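Local coordinates for protein P91 (Metagenome, PDB 4ZI5) that hydrolyses phosphotriesters as a promiscuous activity and belongs to the dienelactone hydrolase-like alpha/beta hydrolases, at residues Leu54-His57 against Ala58-Arg61; Arg63-Asp67 against Leu68-Ala72; Thr136-Glu139 against Leu140-Gly144; Asp230-Ala233 against Glu234-Trp238; Cys242-Phe245 against Ser246-Phe249. One frame throughout, in Å; residues are numbered along the deposited sequence.

Contact 1: Leu54-His57 against Ala58-Arg61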
# COMPACT_ATOMS: atom_id res chain seq x y z
N LEU A 54 -25.06 -2.79 10.95
CA LEU A 54 -24.28 -3.67 11.80
C LEU A 54 -24.58 -5.13 11.48
O LEU A 54 -25.64 -5.64 11.84
CB LEU A 54 -24.54 -3.37 13.26
CG LEU A 54 -23.77 -4.20 14.30
CD1 LEU A 54 -22.28 -4.29 14.01
CD2 LEU A 54 -24.01 -3.59 15.66
N ASN A 55 -23.64 -5.81 10.83
CA ASN A 55 -23.90 -7.16 10.29
C ASN A 55 -22.77 -8.13 10.62
O ASN A 55 -21.81 -7.74 11.28
CB ASN A 55 -24.17 -7.06 8.79
CG ASN A 55 -23.03 -6.46 8.00
OD1 ASN A 55 -21.90 -6.20 8.48
ND2 ASN A 55 -23.32 -6.25 6.72
N ASP A 56 -22.85 -9.37 10.14
CA ASP A 56 -21.85 -10.37 10.50
C ASP A 56 -20.46 -9.99 9.98
O ASP A 56 -19.50 -10.24 10.65
CB ASP A 56 -22.23 -11.76 9.99
CG ASP A 56 -23.43 -12.35 10.71
OD1 ASP A 56 -23.86 -11.85 11.76
OD2 ASP A 56 -23.95 -13.34 10.20
N HIS A 57 -20.40 -9.38 8.80
CA HIS A 57 -19.14 -8.96 8.23
C HIS A 57 -18.40 -8.00 9.19
O HIS A 57 -17.21 -8.19 9.51
CB HIS A 57 -19.39 -8.28 6.88
CG HIS A 57 -18.16 -7.74 6.25
ND1 HIS A 57 -17.67 -6.49 6.54
CD2 HIS A 57 -17.31 -8.28 5.35
CE1 HIS A 57 -16.55 -6.29 5.87
NE2 HIS A 57 -16.32 -7.35 5.12
N ALA A 58 -19.13 -7.01 9.71
CA ALA A 58 -18.47 -6.00 10.57
C ALA A 58 -18.04 -6.61 11.88
O ALA A 58 -16.96 -6.33 12.39
CB ALA A 58 -19.39 -4.81 10.79
N LYS A 59 -18.91 -7.47 12.43
CA LYS A 59 -18.62 -8.14 13.69
C LYS A 59 -17.39 -9.06 13.58
O LYS A 59 -16.60 -9.14 14.52
CB LYS A 59 -19.82 -8.94 14.18
CG LYS A 59 -21.03 -8.08 14.53
CD LYS A 59 -22.27 -8.91 14.76
CE LYS A 59 -23.40 -8.01 15.17
NZ LYS A 59 -24.67 -8.77 15.25
N GLU A 60 -17.23 -9.73 12.44
CA GLU A 60 -16.05 -10.57 12.20
C GLU A 60 -14.77 -9.78 12.15
O GLU A 60 -13.74 -10.23 12.65
CB GLU A 60 -16.23 -11.43 10.93
CG GLU A 60 -15.05 -12.25 10.49
CD GLU A 60 -14.53 -13.26 11.50
OE1 GLU A 60 -15.21 -13.62 12.48
OE2 GLU A 60 -13.38 -13.69 11.30
N ARG A 61 -14.82 -8.58 11.56
CA ARG A 61 -13.65 -7.72 11.52
C ARG A 61 -13.26 -7.24 12.92
O ARG A 61 -12.06 -7.20 13.28
CB ARG A 61 -13.85 -6.57 10.51
CG ARG A 61 -14.15 -7.00 9.08
CD ARG A 61 -13.20 -8.09 8.59
NE ARG A 61 -13.39 -8.70 7.27
CZ ARG A 61 -14.33 -9.58 6.93
NH1 ARG A 61 -14.29 -10.13 5.71
NH2 ARG A 61 -15.31 -9.91 7.77
O HOH W 1 -25.12 -9.54 12.67
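The N-terminal cap of helix 56-67 is made by N55 and A58: N55 OD1 accepts from A58 N at 3.1 Å. The angle at the hydrogen is 155°, and the donor is tilted from the amide plane. N55 O serves the helix as well, taking K59 N at 3.1 Å in a nearly straight bond. K59 then runs out extended and crosses L54 at about a right angle, its CE resting 3.9 Å from L54 CG. A water donates to D56 OD1 and accepts from K59 NZ, linking two charges that do not meet directly, OD1 and NZ being 4.7 Å apart.

On another side of the turn H57 lies against R61. With CG anti to the backbone N (chi1 177°), the imidazole reaches over the guanidinium, and NE2 stands 3.4 Å above the centre of that plane. H57 NE2 also has a weak hydrogen bond to T215 OG1. The planes diverge by 30°, so the overlap is not a parallel one. R61 NH2 also makes a weak bond to H57 O at 3.1 Å, while R61 NH1 goes to a salt bridge with E234. The H57 ring has F130 as an edge-to-face partner. With an alanine at H57, one face of the R61 guanidinium would probably be left without its ring, R61 then held mainly by E234, and F130 would lose its edge-to-face partner. This is a side-chain-capped helix start in a beta-alpha-beta unit (strand 42-48, helix 56-67, strand 71-74), with H57 close to a sequence and turn consistent with a nucleophile elbow, as in this family.

Contact 2: Arg63-Asp67 against Leu68-Ala72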
# COMPACT_ATOMS: atom_id res chain seq x y z
N ARG A 63 -13.89 -8.97 15.63
CA ARG A 63 -13.29 -10.18 16.23
C ARG A 63 -11.84 -10.35 15.82
O ARG A 63 -10.97 -10.60 16.66
CB ARG A 63 -14.09 -11.43 15.87
CG ARG A 63 -13.65 -12.66 16.64
CD ARG A 63 -14.19 -13.93 15.99
NE ARG A 63 -13.52 -14.16 14.71
CZ ARG A 63 -12.29 -14.63 14.54
NH1 ARG A 63 -11.53 -14.99 15.58
NH2 ARG A 63 -11.79 -14.74 13.31
N ARG A 64 -11.56 -10.17 14.54
CA ARG A 64 -10.17 -10.28 14.04
C ARG A 64 -9.25 -9.24 14.68
O ARG A 64 -8.11 -9.53 15.03
CB ARG A 64 -10.14 -10.16 12.50
CG ARG A 64 -10.80 -11.33 11.80
CD ARG A 64 -10.78 -11.16 10.29
NE ARG A 64 -11.62 -12.16 9.64
CZ ARG A 64 -11.80 -12.27 8.33
NH1 ARG A 64 -11.18 -11.44 7.49
NH2 ARG A 64 -12.59 -13.22 7.86
N LEU A 65 -9.75 -8.02 14.85
CA LEU A 65 -9.02 -6.99 15.59
C LEU A 65 -8.74 -7.38 17.06
O LEU A 65 -7.63 -7.14 17.57
CB LEU A 65 -9.76 -5.68 15.54
CG LEU A 65 -9.76 -5.00 14.17
CD1 LEU A 65 -10.78 -3.89 14.13
CD2 LEU A 65 -8.38 -4.48 13.79
N ALA A 66 -9.72 -7.95 17.75
CA ALA A 66 -9.49 -8.44 19.12
C ALA A 66 -8.37 -9.51 19.16
O ALA A 66 -7.52 -9.50 20.04
CB ALA A 66 -10.77 -9.00 19.70
N ASP A 67 -8.35 -10.38 18.15
CA ASP A 67 -7.30 -11.39 18.01
C ASP A 67 -5.91 -10.79 17.73
O ASP A 67 -4.92 -11.39 18.07
CB ASP A 67 -7.75 -12.39 16.93
CG ASP A 67 -6.77 -13.53 16.73
OD1 ASP A 67 -6.60 -14.35 17.65
OD2 ASP A 67 -6.19 -13.57 15.63
N LEU A 68 -5.86 -9.57 17.17
CA LEU A 68 -4.60 -8.81 17.01
C LEU A 68 -4.18 -8.03 18.23
O LEU A 68 -3.17 -7.33 18.18
CB LEU A 68 -4.69 -7.87 15.80
CG LEU A 68 -4.86 -8.57 14.46
CD1 LEU A 68 -5.25 -7.59 13.39
CD2 LEU A 68 -3.57 -9.31 14.06
N GLY A 69 -4.95 -8.13 19.33
CA GLY A 69 -4.62 -7.47 20.58
C GLY A 69 -5.34 -6.13 20.82
O GLY A 69 -5.01 -5.43 21.76
N PHE A 70 -6.33 -5.79 19.99
CA PHE A 70 -7.07 -4.54 20.15
C PHE A 70 -8.40 -4.78 20.87
O PHE A 70 -8.87 -5.90 21.02
CB PHE A 70 -7.29 -3.90 18.78
CG PHE A 70 -6.00 -3.66 18.03
CD1 PHE A 70 -5.08 -2.77 18.53
CD2 PHE A 70 -5.70 -4.39 16.91
CE1 PHE A 70 -3.85 -2.57 17.87
CE2 PHE A 70 -4.50 -4.19 16.25
CZ PHE A 70 -3.57 -3.29 16.74
N ALA A 71 -8.99 -3.70 21.32
CA ALA A 71 -10.37 -3.70 21.80
C ALA A 71 -11.19 -3.03 20.70
O ALA A 71 -10.88 -1.91 20.31
CB ALA A 71 -10.45 -2.92 23.08
N ALA A 72 -12.21 -3.70 20.18
CA ALA A 72 -12.86 -3.23 18.95
C ALA A 72 -14.37 -3.14 19.11
O ALA A 72 -14.98 -4.10 19.55
CB ALA A 72 -12.54 -4.16 17.78
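L65 and F70 form the tight part of this helix end, where helix 56-67 closes in a Schellman motif. F70 N donates to L65 O at 3.1 Å with a fairly straight approach, and G69 N donates to A66 O at 3.0 Å from well above the carbonyl plane. G69 makes the reversal with phi at 98°; a beta carbon there would be pressed against the L68 carbonyl oxygen. L68 N is held less firmly, through two weak bonds to R64 O and L65 O.

Apolar contact backs this turn. The F70 ring is carried beside its own backbone N by chi1 -56°, which brings CD2 to 3.4 Å from L65 O and also against the L65 methyl CD2. Further on, A72 CB meets L65 CB at 3.9 Å, the strand residue abutting the root of the leucine. A nearly linear CA-H...O contact (172°) runs from A66 CA to F70 O at 3.2 Å and marks how closely the outgoing chain passes the helix.

The other side is looser. D67 is exposed, and its carboxylate makes no contact with L68-A72. The end of R64 leads away to salt bridges with E60 and E234, and R63 likewise pairs with E60. The L65-L68 pair is loose too, L68 CD1 meeting L65 CD2 at 4.4 Å, although L68 also packs on W238.

The turn delivers the chain into strand 71-74, which pairs with strands 42-48 and 26-34. L65 packs on V45 and V47 of strand 42-48 and also on W238 and M241 of helix 231-248, W238 touching R64 as well.

Contact 3: Thr136-Glu139 against Leu140-Gly144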
# COMPACT_ATOMS: atom_id res chain seq x y z
N THR A 136 -17.51 7.29 6.58
CA THR A 136 -17.78 7.70 7.94
C THR A 136 -16.47 8.00 8.70
O THR A 136 -16.40 8.97 9.48
CB THR A 136 -18.60 6.63 8.72
OG1 THR A 136 -19.86 6.38 8.06
CG2 THR A 136 -18.91 7.10 10.11
N CYS A 137 -15.46 7.15 8.52
CA CYS A 137 -14.15 7.35 9.18
C CYS A 137 -13.55 8.69 8.80
O CYS A 137 -13.07 9.41 9.65
CB CYS A 137 -13.16 6.26 8.79
SG CYS A 137 -13.46 4.64 9.51
N LEU A 138 -13.66 9.03 7.52
CA LEU A 138 -13.11 10.29 7.02
C LEU A 138 -13.90 11.50 7.54
O LEU A 138 -13.29 12.49 7.96
CB LEU A 138 -13.03 10.28 5.50
CG LEU A 138 -12.40 11.52 4.88
CD1 LEU A 138 -11.02 11.80 5.44
CD2 LEU A 138 -12.33 11.35 3.36
N GLU A 139 -15.23 11.39 7.57
CA GLU A 139 -16.07 12.43 8.20
C GLU A 139 -15.68 12.65 9.66
O GLU A 139 -15.48 13.80 10.11
CB GLU A 139 -17.57 12.09 8.10
CG GLU A 139 -18.11 12.07 6.67
CD GLU A 139 -17.88 13.37 5.98
OE1 GLU A 139 -18.52 14.35 6.41
OE2 GLU A 139 -17.05 13.44 5.02
N LEU A 140 -15.54 11.56 10.40
CA LEU A 140 -15.17 11.65 11.81
C LEU A 140 -13.79 12.27 12.01
O LEU A 140 -13.61 13.15 12.88
CB LEU A 140 -15.25 10.29 12.48
CG LEU A 140 -14.91 10.20 13.98
CD1 LEU A 140 -15.81 11.05 14.86
CD2 LEU A 140 -14.98 8.74 14.38
N ALA A 141 -12.81 11.84 11.20
CA ALA A 141 -11.48 12.45 11.28
C ALA A 141 -11.51 13.94 10.98
O ALA A 141 -10.80 14.71 11.62
CB ALA A 141 -10.50 11.74 10.34
N ARG A 142 -12.36 14.36 10.03
CA ARG A 142 -12.50 15.79 9.70
C ARG A 142 -13.08 16.68 10.81
O ARG A 142 -12.92 17.90 10.73
CB ARG A 142 -13.34 15.97 8.43
CG ARG A 142 -12.58 15.56 7.17
CD ARG A 142 -13.55 15.34 6.02
NE ARG A 142 -12.87 15.27 4.73
CZ ARG A 142 -13.39 14.79 3.61
NH1 ARG A 142 -14.63 14.27 3.59
NH2 ARG A 142 -12.65 14.79 2.50
N THR A 143 -13.70 16.09 11.84
CA THR A 143 -14.11 16.84 13.03
C THR A 143 -12.94 17.20 13.94
O THR A 143 -13.13 17.96 14.88
CB THR A 143 -15.16 16.08 13.88
OG1 THR A 143 -14.57 14.92 14.47
CG2 THR A 143 -16.37 15.70 13.08
N GLY A 144 -11.76 16.64 13.69
CA GLY A 144 -10.60 16.80 14.56
C GLY A 144 -10.58 15.81 15.69
O GLY A 144 -9.85 16.01 16.64
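L138 and E139 approach the guanidinium of R142 in two different ways, one over a face and the other at the edge. L138 CD2 lies 3.4 Å above the plane, offset toward its rim, with L138 CG 3.6 Å from R142 CZ. E139 OE2 instead lies in the plane and accepts from R142 NH1 at 2.9 Å, a salt bridge met nearly along the C-O axis of the carboxylate. The two flat groups are steeply turned, 77° apart; OE2 takes R142 NH1, while OE1 bonds to R104. R142 is extended from CG to NE, whereas E139 bends at chi2 (-57°), which folds its carboxylate onto the arginine.

These buried charges have further mates: R100 for E139, E194 for R142. Such sharing probably stabilises both ions inside the protein. At the helix end, T143 OG1 donates to L140 O at 2.6 Å, in the carbonyl plane, and T143 N donates to the same oxygen. G144 then leaves helical geometry with positive phi, and G144 N bonds to A141 O.

This is a Schellman-ended helix of an alpha/beta hydrolase: T136 of helix 132-142 touches residues whose sequence and turn, after strand 125-130, are consistent with a nucleophile elbow, as in this family.

Contact 4: Asp230-Ala233 against Glu234-Trp238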
# COMPACT_ATOMS: atom_id res chain seq x y z
N ASP A 230 -12.84 -9.72 -3.62
CA ASP A 230 -11.52 -10.09 -4.11
C ASP A 230 -10.63 -10.39 -2.92
O ASP A 230 -10.25 -9.47 -2.18
CB ASP A 230 -10.87 -9.01 -5.00
CG ASP A 230 -9.60 -9.51 -5.62
OD1 ASP A 230 -9.68 -10.47 -6.42
OD2 ASP A 230 -8.51 -9.05 -5.27
N ALA A 231 -10.36 -11.68 -2.72
CA ALA A 231 -9.61 -12.16 -1.56
C ALA A 231 -8.21 -11.59 -1.51
O ALA A 231 -7.69 -11.31 -0.41
CB ALA A 231 -9.56 -13.67 -1.59
N THR A 232 -7.60 -11.39 -2.67
CA THR A 232 -6.26 -10.79 -2.70
C THR A 232 -6.27 -9.38 -2.16
O THR A 232 -5.42 -9.04 -1.28
CB THR A 232 -5.62 -10.83 -4.09
OG1 THR A 232 -5.54 -12.20 -4.51
CG2 THR A 232 -4.23 -10.25 -4.08
N ALA A 233 -7.21 -8.58 -2.64
CA ALA A 233 -7.38 -7.23 -2.11
C ALA A 233 -7.76 -7.21 -0.62
O ALA A 233 -7.28 -6.35 0.12
CB ALA A 233 -8.39 -6.45 -2.93
N GLU A 234 -8.63 -8.14 -0.20
CA GLU A 234 -9.04 -8.23 1.22
C GLU A 234 -7.79 -8.44 2.09
O GLU A 234 -7.54 -7.70 3.05
CB GLU A 234 -10.04 -9.37 1.48
CG GLU A 234 -10.58 -9.29 2.91
CD GLU A 234 -11.26 -10.51 3.47
OE1 GLU A 234 -11.27 -11.61 2.86
OE2 GLU A 234 -11.76 -10.36 4.61
N ALA A 235 -7.01 -9.46 1.74
CA ALA A 235 -5.78 -9.79 2.48
C ALA A 235 -4.78 -8.65 2.51
O ALA A 235 -4.26 -8.29 3.58
CB ALA A 235 -5.12 -11.00 1.88
N ARG A 236 -4.46 -8.12 1.35
CA ARG A 236 -3.45 -7.07 1.27
C ARG A 236 -3.88 -5.79 2.02
O ARG A 236 -3.05 -5.15 2.64
CB ARG A 236 -3.12 -6.71 -0.18
CG ARG A 236 -2.31 -7.78 -0.87
CD ARG A 236 -2.18 -7.53 -2.34
NE ARG A 236 -1.48 -8.62 -3.00
CZ ARG A 236 -1.31 -8.76 -4.32
NH1 ARG A 236 -1.83 -7.89 -5.17
NH2 ARG A 236 -0.68 -9.82 -4.79
N SER A 237 -5.15 -5.42 1.93
CA SER A 237 -5.62 -4.22 2.61
C SER A 237 -5.61 -4.42 4.13
O SER A 237 -5.21 -3.53 4.89
CB SER A 237 -7.01 -3.82 2.09
OG SER A 237 -7.97 -4.82 2.34
N TRP A 238 -6.01 -5.61 4.58
CA TRP A 238 -5.97 -5.94 6.00
C TRP A 238 -4.53 -5.91 6.53
O TRP A 238 -4.26 -5.37 7.60
CB TRP A 238 -6.64 -7.30 6.25
CG TRP A 238 -6.87 -7.60 7.68
CD1 TRP A 238 -6.15 -8.42 8.49
CD2 TRP A 238 -7.92 -7.05 8.50
NE1 TRP A 238 -6.70 -8.45 9.76
CE2 TRP A 238 -7.78 -7.61 9.79
CE3 TRP A 238 -8.96 -6.15 8.25
CZ2 TRP A 238 -8.66 -7.29 10.84
CZ3 TRP A 238 -9.83 -5.86 9.29
CH2 TRP A 238 -9.67 -6.42 10.57
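Backbone bonds join D230 to E234 and A231 to A235 in the opening turns of helix 231-248. E234 N donates to D230 O at 2.9 Å, and the same i to i+4 pattern continues with R236 on T232 and S237 on A233. D230 is the N-cap: its OD2 accepts from A233 N at 3.0 Å. That donor stands 36° out of the carboxylate plane, and the negative charge would probably be favourable beside the positive end of the helix dipole.

Side-chain packing comes next. T232 CG2 sits over the centre of the R236 guanidinium, 3.2 Å above its plane, and the two side chains run side by side in the same direction. CG2 is anti to the backbone N (chi1 of -59°, measured to OG1), and this puts the methyl rather than the hydroxyl against the flat group. R236 is extended from CG to NE, and its CG passes 3.4 Å from T232 O.

Charge pairs reach outward. R236 NH1 bridges to D201 and NH2 to E247, both of the second subunit, and so belongs to the dimer contact. A leucine in place of R236 would probably leave those two acids without their counter-charge and T232 without the plane its methyl lies on. E234 pairs with R61 and R64 and accepts a bond from Y229.

Across the fold, A233, R236 and S237 pack on L207 of strand 202-207, with F214 beside A233 and S237, and W238 touches R61, R64 and L65 of helix 56-67.

Contact 5: Cys242-Phe245 against Ser246-Phe249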
# COMPACT_ATOMS: atom_id res chain seq x y z
N CYS A 242 -3.04 -3.58 9.50
CA CYS A 242 -2.32 -4.19 10.61
C CYS A 242 -0.91 -3.62 10.79
O CYS A 242 -0.50 -3.29 11.92
CB CYS A 242 -2.27 -5.69 10.40
SG CYS A 242 -1.52 -6.58 11.74
N ASN A 243 -0.21 -3.44 9.68
CA ASN A 243 1.10 -2.78 9.70
C ASN A 243 1.07 -1.36 10.22
O ASN A 243 1.94 -0.97 11.05
CB ASN A 243 1.76 -2.82 8.31
CG ASN A 243 2.14 -4.24 7.85
OD1 ASN A 243 2.21 -4.50 6.65
ND2 ASN A 243 2.40 -5.15 8.79
N LEU A 244 0.11 -0.57 9.76
CA LEU A 244 -0.02 0.79 10.22
C LEU A 244 -0.31 0.86 11.74
O LEU A 244 0.27 1.67 12.43
CB LEU A 244 -1.12 1.53 9.46
CG LEU A 244 -1.33 3.01 9.79
CD1 LEU A 244 -0.09 3.83 9.39
CD2 LEU A 244 -2.57 3.55 9.09
N PHE A 245 -1.21 0.01 12.23
CA PHE A 245 -1.50 -0.03 13.65
C PHE A 245 -0.27 -0.46 14.48
O PHE A 245 -0.02 0.13 15.54
CB PHE A 245 -2.67 -0.99 13.94
CG PHE A 245 -4.00 -0.49 13.43
CD1 PHE A 245 -4.18 0.78 12.91
CD2 PHE A 245 -5.11 -1.34 13.52
CE1 PHE A 245 -5.42 1.21 12.48
CE2 PHE A 245 -6.35 -0.91 13.09
CZ PHE A 245 -6.51 0.36 12.56
N SER A 246 0.49 -1.44 14.00
CA SER A 246 1.70 -1.89 14.71
C SER A 246 2.75 -0.78 14.76
O SER A 246 3.36 -0.55 15.80
CB SER A 246 2.27 -3.16 14.08
OG SER A 246 2.89 -2.90 12.84
N GLU A 247 2.90 -0.07 13.64
CA GLU A 247 3.81 1.08 13.57
C GLU A 247 3.40 2.20 14.56
O GLU A 247 4.25 2.77 15.26
CB GLU A 247 3.81 1.64 12.13
CG GLU A 247 4.64 2.92 11.93
CD GLU A 247 4.32 3.64 10.63
OE1 GLU A 247 4.00 3.01 9.59
OE2 GLU A 247 4.38 4.88 10.63
N LEU A 248 2.13 2.56 14.56
CA LEU A 248 1.69 3.72 15.33
C LEU A 248 1.36 3.47 16.81
O LEU A 248 1.53 4.38 17.63
CB LEU A 248 0.50 4.37 14.64
CG LEU A 248 0.76 4.94 13.27
CD1 LEU A 248 -0.57 5.36 12.68
CD2 LEU A 248 1.76 6.10 13.28
N PHE A 249 0.88 2.28 17.14
CA PHE A 249 0.64 1.89 18.53
C PHE A 249 1.85 1.17 19.12
O PHE A 249 2.70 0.63 18.39
CB PHE A 249 -0.60 0.98 18.65
CG PHE A 249 -1.88 1.64 18.21
CD1 PHE A 249 -2.21 2.93 18.61
CD2 PHE A 249 -2.79 0.95 17.41
CE1 PHE A 249 -3.39 3.53 18.21
CE2 PHE A 249 -3.98 1.55 17.01
CZ PHE A 249 -4.27 2.84 17.42
O HOH W 2 2.43 -5.40 11.66
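F245 and F249 bring their rings side by side, pointing the same way, at the end of helix 231-248. The centroids are 5.8 Å apart and the planes stand at 45°, an oblique pair. F249 CE2 is 4.1 Å from F245 CG, and F249 CD2 leans on the base of the other side chain, 4.0 Å from F245 CB. F249 lies just past the helix, yet F249 N still donates to F245 O at 2.8 Å, which helps to fix where its ring starts; chi1 of -62° then carries it alongside F245. Beyond the pair, F245 packs on A126, I128, A149 and V151, and F249 on A126, T148 and K124. The amide of N243 is the other flat group, and its OD1 bonds to N243 ND2 of the second subunit.

A second apolar pair runs along the same turn. L244 CD1 and L248 CD1 meet at 3.7 Å, L244 placing its CG anti to the backbone N (chi1 -177°). L244 also packs on A149, S171 and L173. On the side turned to the second subunit, E247 makes a salt bridge with R236 of that chain, while E247 N donates to N243 O at 2.9 Å.

The pattern is that of an amphipathic C-terminal helix in an alpha/beta hydrolase, with aromatic and leucine side chains laid on strands 125-130, 149-153 and 171-177 and its polar side shared with the dimer partner.

In the fold
Along the chain the five contacts come strictly in series: none encloses another, none crosses, and each spans a local turn with no intervening residues, so no long loop is closed. Contacts 1 and 2 lie at the start and end of helix 56-67, their centres 13 Å apart. Contact 3, within helix 132-142, stands apart on the opposite side of the chain's centre from contacts 1, 2 and 4. Contacts 4 and 5 occupy the two ends of helix 231-248 and both touch the second subunit. That helix ties the set together: contact 4 meets contacts 1 and 2 through E234 and W238, and contact 5 meets contact 2 through F245 and F249 against F70.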